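Local coordinates for nematode fatty acid retinoid binding protein (Necator americanus, PDB 4XCP) that binds palmitic acid within an all-helical fold and, like its family, probably takes up other fatty acids and retinol, at residues V132-K137 with F158-A164; I21-Y25 with K122-S128. All blocks are in the same frame, centred on the assembly; numbering follows the deposited sequence.

In the fold
Both contacts use helix 122-138, one near its start and the other near its end, and their centres lie 14 Å apart. Contact 2 sets the first two turns of that helix against the N-terminal residues I21-Y25, nearly a hundred residues away in sequence. Contact 1 sets the last turns of helix 122-138 against the join of helices 152-159 and 162-167. Each is partly buried, with apolar groups inside and polar bonds at the border: a ring-on-ring stack with a tyrosine-glutamate bond in contact 1, a leucine against a proline and a tyrosine with a lysine-aspartate salt bridge in contact 2. Palmitic acid touches contact 2, whereas in contact 1 the side chain of V132 lies about 10 Å from a bound palmitic acid.

Contact 1. Residues V132-K137 with F158-A164; sequences VLKLYK and FESGKAA
Y136 and F158 form an offset (parallel-displaced) stack that packs helix 122-138 against the turn joining helices 152-159 and 162-167 in this all-helical lipid-binding fold. Their planes are 26° apart and the centroids 4.7 Å. The slide between the rings brings F158 CB over one face of the Y136 ring, 3.8 Å from its centroid, as a CH-pi contact, while Y136 CB stands over the centre of the F158 ring. With CG anti to the backbone N (chi1 173°), Y136 carries its ring out across F158. Farther out on the phenylalanine, F158 CZ meets V132 CG1 at 3.5 Å, the two side chains crossing at about a right angle. L133 splits its branches: L133 CD1 meets F158 CD1 at 4.0 Å, and L133 CD2 reaches A164 CB at 3.8 Å, just past G161, whose positive phi turns the chain from one helix into the next. F147 of helix 141-150 packs against both stacked residues. At the exposed end, Y136 OH donates to the anti lone pair of E159 OE2 (2.7 Å), the carboxylate turned 65° from the ring. A water donates to E159 OE2 at 2.7 Å and accepts from K137 NZ at 2.8 Å.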
loop_
_atom_site.group_PDB
_atom_site.type_symbol
_atom_site.label_atom_id
_atom_site.label_comp_id
_atom_site.label_asym_id
_atom_site.label_seq_id
_atom_site.Cartn_x
_atom_site.Cartn_y
_atom_site.Cartn_z
ATOM N N VAL A 132 -3.418 -11.632 -0.442
ATOM C CA VAL A 132 -3.577 -10.832 0.778
ATOM C C VAL A 132 -4.840 -11.327 1.542
ATOM O O VAL A 132 -4.776 -11.559 2.749
ATOM C CB VAL A 132 -3.602 -9.306 0.446
ATOM C CG1 VAL A 132 -4.074 -8.480 1.640
ATOM C CG2 VAL A 132 -2.221 -8.825 -0.022
ATOM N N LEU A 133 -5.958 -11.519 0.825
ATOM C CA LEU A 133 -7.181 -12.039 1.422
ATOM C C LEU A 133 -6.954 -13.431 2.029
ATOM O O LEU A 133 -7.343 -13.656 3.166
ATOM C CB LEU A 133 -8.361 -12.032 0.431
ATOM C CG LEU A 133 -9.679 -12.670 0.923
ATOM C CD1 LEU A 133 -10.265 -11.920 2.131
ATOM C CD2 LEU A 133 -10.686 -12.778 -0.203
ATOM N N LYS A 134 -6.284 -14.325 1.296
ATOM C CA LYS A 134 -5.948 -15.685 1.734
ATOM C C LYS A 134 -5.128 -15.639 3.054
ATOM O O LYS A 134 -5.432 -16.381 3.990
ATOM C CB LYS A 134 -5.156 -16.403 0.616
ATOM C CG LYS A 134 -4.817 -17.861 0.922
ATOM C CD LYS A 134 -4.184 -18.575 -0.263
ATOM C CE LYS A 134 -3.867 -20.009 0.094
ATOM N NZ LYS A 134 -2.803 -20.579 -0.771
ATOM N N LEU A 135 -4.107 -14.765 3.120
ATOM C CA LEU A 135 -3.301 -14.593 4.324
ATOM C C LEU A 135 -4.156 -14.042 5.485
ATOM O O LEU A 135 -3.963 -14.431 6.633
ATOM C CB LEU A 135 -2.111 -13.672 4.046
ATOM C CG LEU A 135 -1.078 -14.212 3.062
ATOM C CD1 LEU A 135 -0.118 -13.141 2.658
ATOM C CD2 LEU A 135 -0.359 -15.433 3.616
ATOM N N TYR A 136 -5.104 -13.149 5.173
ATOM C CA TYR A 136 -6.015 -12.595 6.159
ATOM C C TYR A 136 -6.874 -13.733 6.715
ATOM O O TYR A 136 -6.964 -13.886 7.931
ATOM C CB TYR A 136 -6.877 -11.473 5.551
ATOM C CG TYR A 136 -7.948 -10.989 6.500
ATOM C CD1 TYR A 136 -7.655 -10.057 7.496
ATOM C CD2 TYR A 136 -9.240 -11.518 6.457
ATOM C CE1 TYR A 136 -8.625 -9.638 8.400
ATOM C CE2 TYR A 136 -10.222 -11.094 7.349
ATOM C CZ TYR A 136 -9.908 -10.156 8.319
ATOM O OH TYR A 136 -10.860 -9.750 9.213
ATOM N N LYS A 137 -7.467 -14.559 5.818
ATOM C CA LYS A 137 -8.303 -15.692 6.216
ATOM C C LYS A 137 -7.508 -16.759 6.959
ATOM O O LYS A 137 -8.068 -17.380 7.836
ATOM C CB LYS A 137 -9.081 -16.277 5.020
ATOM C CG LYS A 137 -10.054 -15.289 4.365
ATOM C CD LYS A 137 -11.279 -14.966 5.250
ATOM C CE LYS A 137 -12.202 -13.975 4.579
ATOM N NZ LYS A 137 -13.403 -13.681 5.397
ATOM N N PHE A 158 -12.036 -6.762 3.728
ATOM C CA PHE A 158 -11.895 -8.218 3.819
ATOM C C PHE A 158 -13.179 -8.891 4.278
ATOM O O PHE A 158 -13.677 -9.762 3.582
ATOM C CB PHE A 158 -10.712 -8.618 4.720
ATOM C CG PHE A 158 -9.356 -8.114 4.274
ATOM C CD1 PHE A 158 -8.922 -8.298 2.963
ATOM C CD2 PHE A 158 -8.474 -7.546 5.187
ATOM C CE1 PHE A 158 -7.671 -7.827 2.553
ATOM C CE2 PHE A 158 -7.217 -7.093 4.785
ATOM C CZ PHE A 158 -6.834 -7.211 3.465
ATOM N N GLU A 159 -13.745 -8.444 5.406
ATOM C CA GLU A 159 -14.963 -8.994 6.023
ATOM C C GLU A 159 -16.244 -8.854 5.202
ATOM O O GLU A 159 -17.065 -9.766 5.232
ATOM C CB GLU A 159 -15.183 -8.390 7.426
ATOM C CG GLU A 159 -14.213 -8.908 8.481
ATOM C CD GLU A 159 -14.285 -10.400 8.760
ATOM O OE1 GLU A 159 -15.398 -10.969 8.697
ATOM O OE2 GLU A 159 -13.227 -11.001 9.059
ATOM N N SER A 160 -16.434 -7.714 4.499
ATOM C CA SER A 160 -17.628 -7.450 3.685
ATOM C C SER A 160 -17.741 -8.300 2.423
ATOM O O SER A 160 -18.809 -8.331 1.812
ATOM C CB SER A 160 -17.675 -5.982 3.273
ATOM O OG SER A 160 -16.593 -5.704 2.398
ATOM N N GLY A 161 -16.638 -8.906 1.997
ATOM C CA GLY A 161 -16.592 -9.664 0.752
ATOM C C GLY A 161 -16.141 -8.804 -0.419
ATOM O O GLY A 161 -16.079 -9.283 -1.552
ATOM N N LYS A 162 -15.805 -7.527 -0.153
ATOM C CA LYS A 162 -15.338 -6.573 -1.166
ATOM C C LYS A 162 -14.036 -7.033 -1.835
ATOM O O LYS A 162 -13.939 -6.993 -3.064
ATOM C CB LYS A 162 -15.197 -5.161 -0.571
ATOM C CG LYS A 162 -15.214 -4.056 -1.614
ATOM C CD LYS A 162 -15.184 -2.665 -0.975
ATOM C CE LYS A 162 -15.167 -1.553 -1.999
ATOM N NZ LYS A 162 -16.480 -1.385 -2.683
ATOM N N ALA A 163 -13.060 -7.514 -1.040
ATOM C CA ALA A 163 -11.792 -8.019 -1.587
ATOM C C ALA A 163 -12.027 -9.283 -2.439
ATOM O O ALA A 163 -11.437 -9.403 -3.515
ATOM C CB ALA A 163 -10.803 -8.316 -0.464
ATOM N N ALA A 164 -12.905 -10.200 -1.969
ATOM C CA ALA A 164 -13.230 -11.441 -2.677
ATOM C C ALA A 164 -13.917 -11.159 -4.008
ATOM O O ALA A 164 -13.567 -11.785 -4.997
ATOM C CB ALA A 164 -14.088 -12.347 -1.804
HETATM O O HOH W 1 -13.186 -13.574 8.144
#

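Contact 2. Residues I21-Y25 with K122-S128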
loop_
_atom_site.group_PDB
_atom_site.type_symbol
_atom_site.label_atom_id
_atom_site.label_comp_id
_atom_site.label_asym_id
_atom_site.label_seq_id
_atom_site.Cartn_x
_atom_site.Cartn_y
_atom_site.Cartn_z
ATOM N N ILE A 21 -4.773 2.765 -12.523
ATOM C CA ILE A 21 -5.213 1.835 -11.481
ATOM C C ILE A 21 -6.718 1.640 -11.642
ATOM O O ILE A 21 -7.451 2.624 -11.580
ATOM C CB ILE A 21 -4.873 2.338 -10.050
ATOM C CG1 ILE A 21 -3.426 2.870 -9.925
ATOM C CG2 ILE A 21 -5.163 1.241 -9.015
ATOM C CD1 ILE A 21 -3.189 3.805 -8.668
ATOM N N PRO A 22 -7.216 0.399 -11.820
ATOM C CA PRO A 22 -8.681 0.203 -11.933
ATOM C C PRO A 22 -9.405 0.788 -10.716
ATOM O O PRO A 22 -8.906 0.653 -9.583
ATOM C CB PRO A 22 -8.833 -1.325 -11.997
ATOM C CG PRO A 22 -7.520 -1.823 -12.478
ATOM C CD PRO A 22 -6.487 -0.882 -11.947
ATOM N N ALA A 23 -10.532 1.499 -10.961
ATOM C CA ALA A 23 -11.355 2.142 -9.923
ATOM C C ALA A 23 -11.746 1.153 -8.795
ATOM O O ALA A 23 -11.714 1.524 -7.625
ATOM C CB ALA A 23 -12.614 2.746 -10.552
ATOM N N ASP A 24 -12.053 -0.108 -9.145
ATOM C CA ASP A 24 -12.443 -1.122 -8.164
ATOM C C ASP A 24 -11.246 -1.592 -7.308
ATOM O O ASP A 24 -11.463 -2.094 -6.207
ATOM C CB ASP A 24 -13.235 -2.297 -8.800
ATOM C CG ASP A 24 -12.594 -3.003 -9.989
ATOM O OD1 ASP A 24 -11.612 -2.459 -10.549
ATOM O OD2 ASP A 24 -13.110 -4.077 -10.395
ATOM N N TYR A 25 -9.997 -1.376 -7.771
ATOM C CA TYR A 25 -8.818 -1.675 -6.946
ATOM C C TYR A 25 -8.587 -0.459 -6.034
ATOM O O TYR A 25 -8.259 -0.637 -4.872
ATOM C CB TYR A 25 -7.570 -1.997 -7.785
ATOM C CG TYR A 25 -6.331 -2.262 -6.942
ATOM C CD1 TYR A 25 -6.086 -3.520 -6.396
ATOM C CD2 TYR A 25 -5.412 -1.249 -6.683
ATOM C CE1 TYR A 25 -4.953 -3.764 -5.620
ATOM C CE2 TYR A 25 -4.278 -1.478 -5.909
ATOM C CZ TYR A 25 -4.042 -2.742 -5.393
ATOM O OH TYR A 25 -2.921 -2.954 -4.638
ATOM N N LYS A 122 -5.025 -6.001 -14.724
ATOM C CA LYS A 122 -6.107 -6.168 -13.754
ATOM C C LYS A 122 -6.033 -7.578 -13.110
ATOM O O LYS A 122 -6.272 -7.692 -11.914
ATOM C CB LYS A 122 -7.489 -5.880 -14.370
ATOM C CG LYS A 122 -8.561 -5.643 -13.303
ATOM C CD LYS A 122 -9.844 -5.072 -13.866
ATOM C CE LYS A 122 -10.880 -4.910 -12.783
ATOM N NZ LYS A 122 -12.101 -4.227 -13.283
ATOM N N ASP A 123 -5.633 -8.617 -13.890
ATOM C CA ASP A 123 -5.445 -9.997 -13.412
ATOM C C ASP A 123 -4.290 -10.108 -12.400
ATOM O O ASP A 123 -4.395 -10.897 -11.465
ATOM C CB ASP A 123 -5.244 -10.978 -14.574
ATOM C CG ASP A 123 -6.519 -11.372 -15.308
ATOM O OD1 ASP A 123 -7.618 -10.921 -14.888
ATOM O OD2 ASP A 123 -6.421 -12.126 -16.302
ATOM N N ASP A 124 -3.221 -9.294 -12.571
ATOM C CA ASP A 124 -2.081 -9.215 -11.643
ATOM C C ASP A 124 -2.554 -8.614 -10.317
ATOM O O ASP A 124 -2.143 -9.067 -9.256
ATOM C CB ASP A 124 -0.974 -8.312 -12.196
ATOM C CG ASP A 124 -0.192 -8.869 -13.365
ATOM O OD1 ASP A 124 -0.120 -10.117 -13.496
ATOM O OD2 ASP A 124 0.374 -8.060 -14.137
ATOM N N LEU A 125 -3.395 -7.575 -10.387
ATOM C CA LEU A 125 -3.925 -6.934 -9.195
ATOM C C LEU A 125 -4.865 -7.880 -8.463
ATOM O O LEU A 125 -4.762 -8.000 -7.241
ATOM C CB LEU A 125 -4.603 -5.599 -9.513
ATOM C CG LEU A 125 -3.701 -4.495 -10.102
ATOM C CD1 LEU A 125 -4.539 -3.367 -10.640
ATOM C CD2 LEU A 125 -2.723 -3.952 -9.070
ATOM N N LYS A 126 -5.725 -8.608 -9.216
ATOM C CA LYS A 126 -6.655 -9.587 -8.656
ATOM C C LYS A 126 -5.869 -10.675 -7.931
ATOM O O LYS A 126 -6.257 -11.092 -6.833
ATOM C CB LYS A 126 -7.515 -10.216 -9.768
ATOM C CG LYS A 126 -8.594 -9.307 -10.359
ATOM C CD LYS A 126 -9.465 -10.099 -11.328
ATOM C CE LYS A 126 -10.635 -9.303 -11.852
ATOM N NZ LYS A 126 -10.359 -8.732 -13.198
ATOM N N ALA A 127 -4.745 -11.117 -8.539
ATOM C CA ALA A 127 -3.866 -12.139 -7.965
ATOM C C ALA A 127 -3.229 -11.634 -6.664
ATOM O O ALA A 127 -3.203 -12.400 -5.701
ATOM C CB ALA A 127 -2.793 -12.547 -8.963
ATOM N N SER A 128 -2.800 -10.339 -6.600
ATOM C CA SER A 128 -2.222 -9.801 -5.356
ATOM C C SER A 128 -3.252 -9.711 -4.221
ATOM O O SER A 128 -2.926 -10.057 -3.092
ATOM C CB SER A 128 -1.524 -8.455 -5.568
ATOM O OG SER A 128 -2.425 -7.423 -5.924
#
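L125 points from helix 122-138 at the start of helix 23-26 and meets it with every part of its side chain beyond the backbone except CG. At the root, L125 CB lies 4.0 Å from Y25 CD1. A chi1 of -63° puts CG beside the backbone N, and from there the two methyls part. L125 CD1 goes to the proline and presses against P22 CD of the pyrrolidine ring at 3.4 Å, tighter than usual for two carbons. L125 CD2 sits over the centre of the tyrosine ring face, 4.1 Å from the Y25 centroid, a CH-pi contact only 10° off the ring normal. P22 is the N-cap residue of helix 23-26, and its carbonyl O takes the Y25 N-H. One turn before L125, K122 runs out extended, K122 CG alongside P22 CG at 4.0 Å and NZ in a salt bridge with D24. K122 NZ meets D24 OD2 at 3.1 Å on the syn side, 19° out of the carboxylate plane, and bonds weakly to D24 OD1 at 3.3 Å. F166 of helix 162-167 packs against D24, K122 and L125. I21 and Y25 touch a bound palmitic acid, so the I21-Y25 side borders a fatty-acid site of the helical FAR fold.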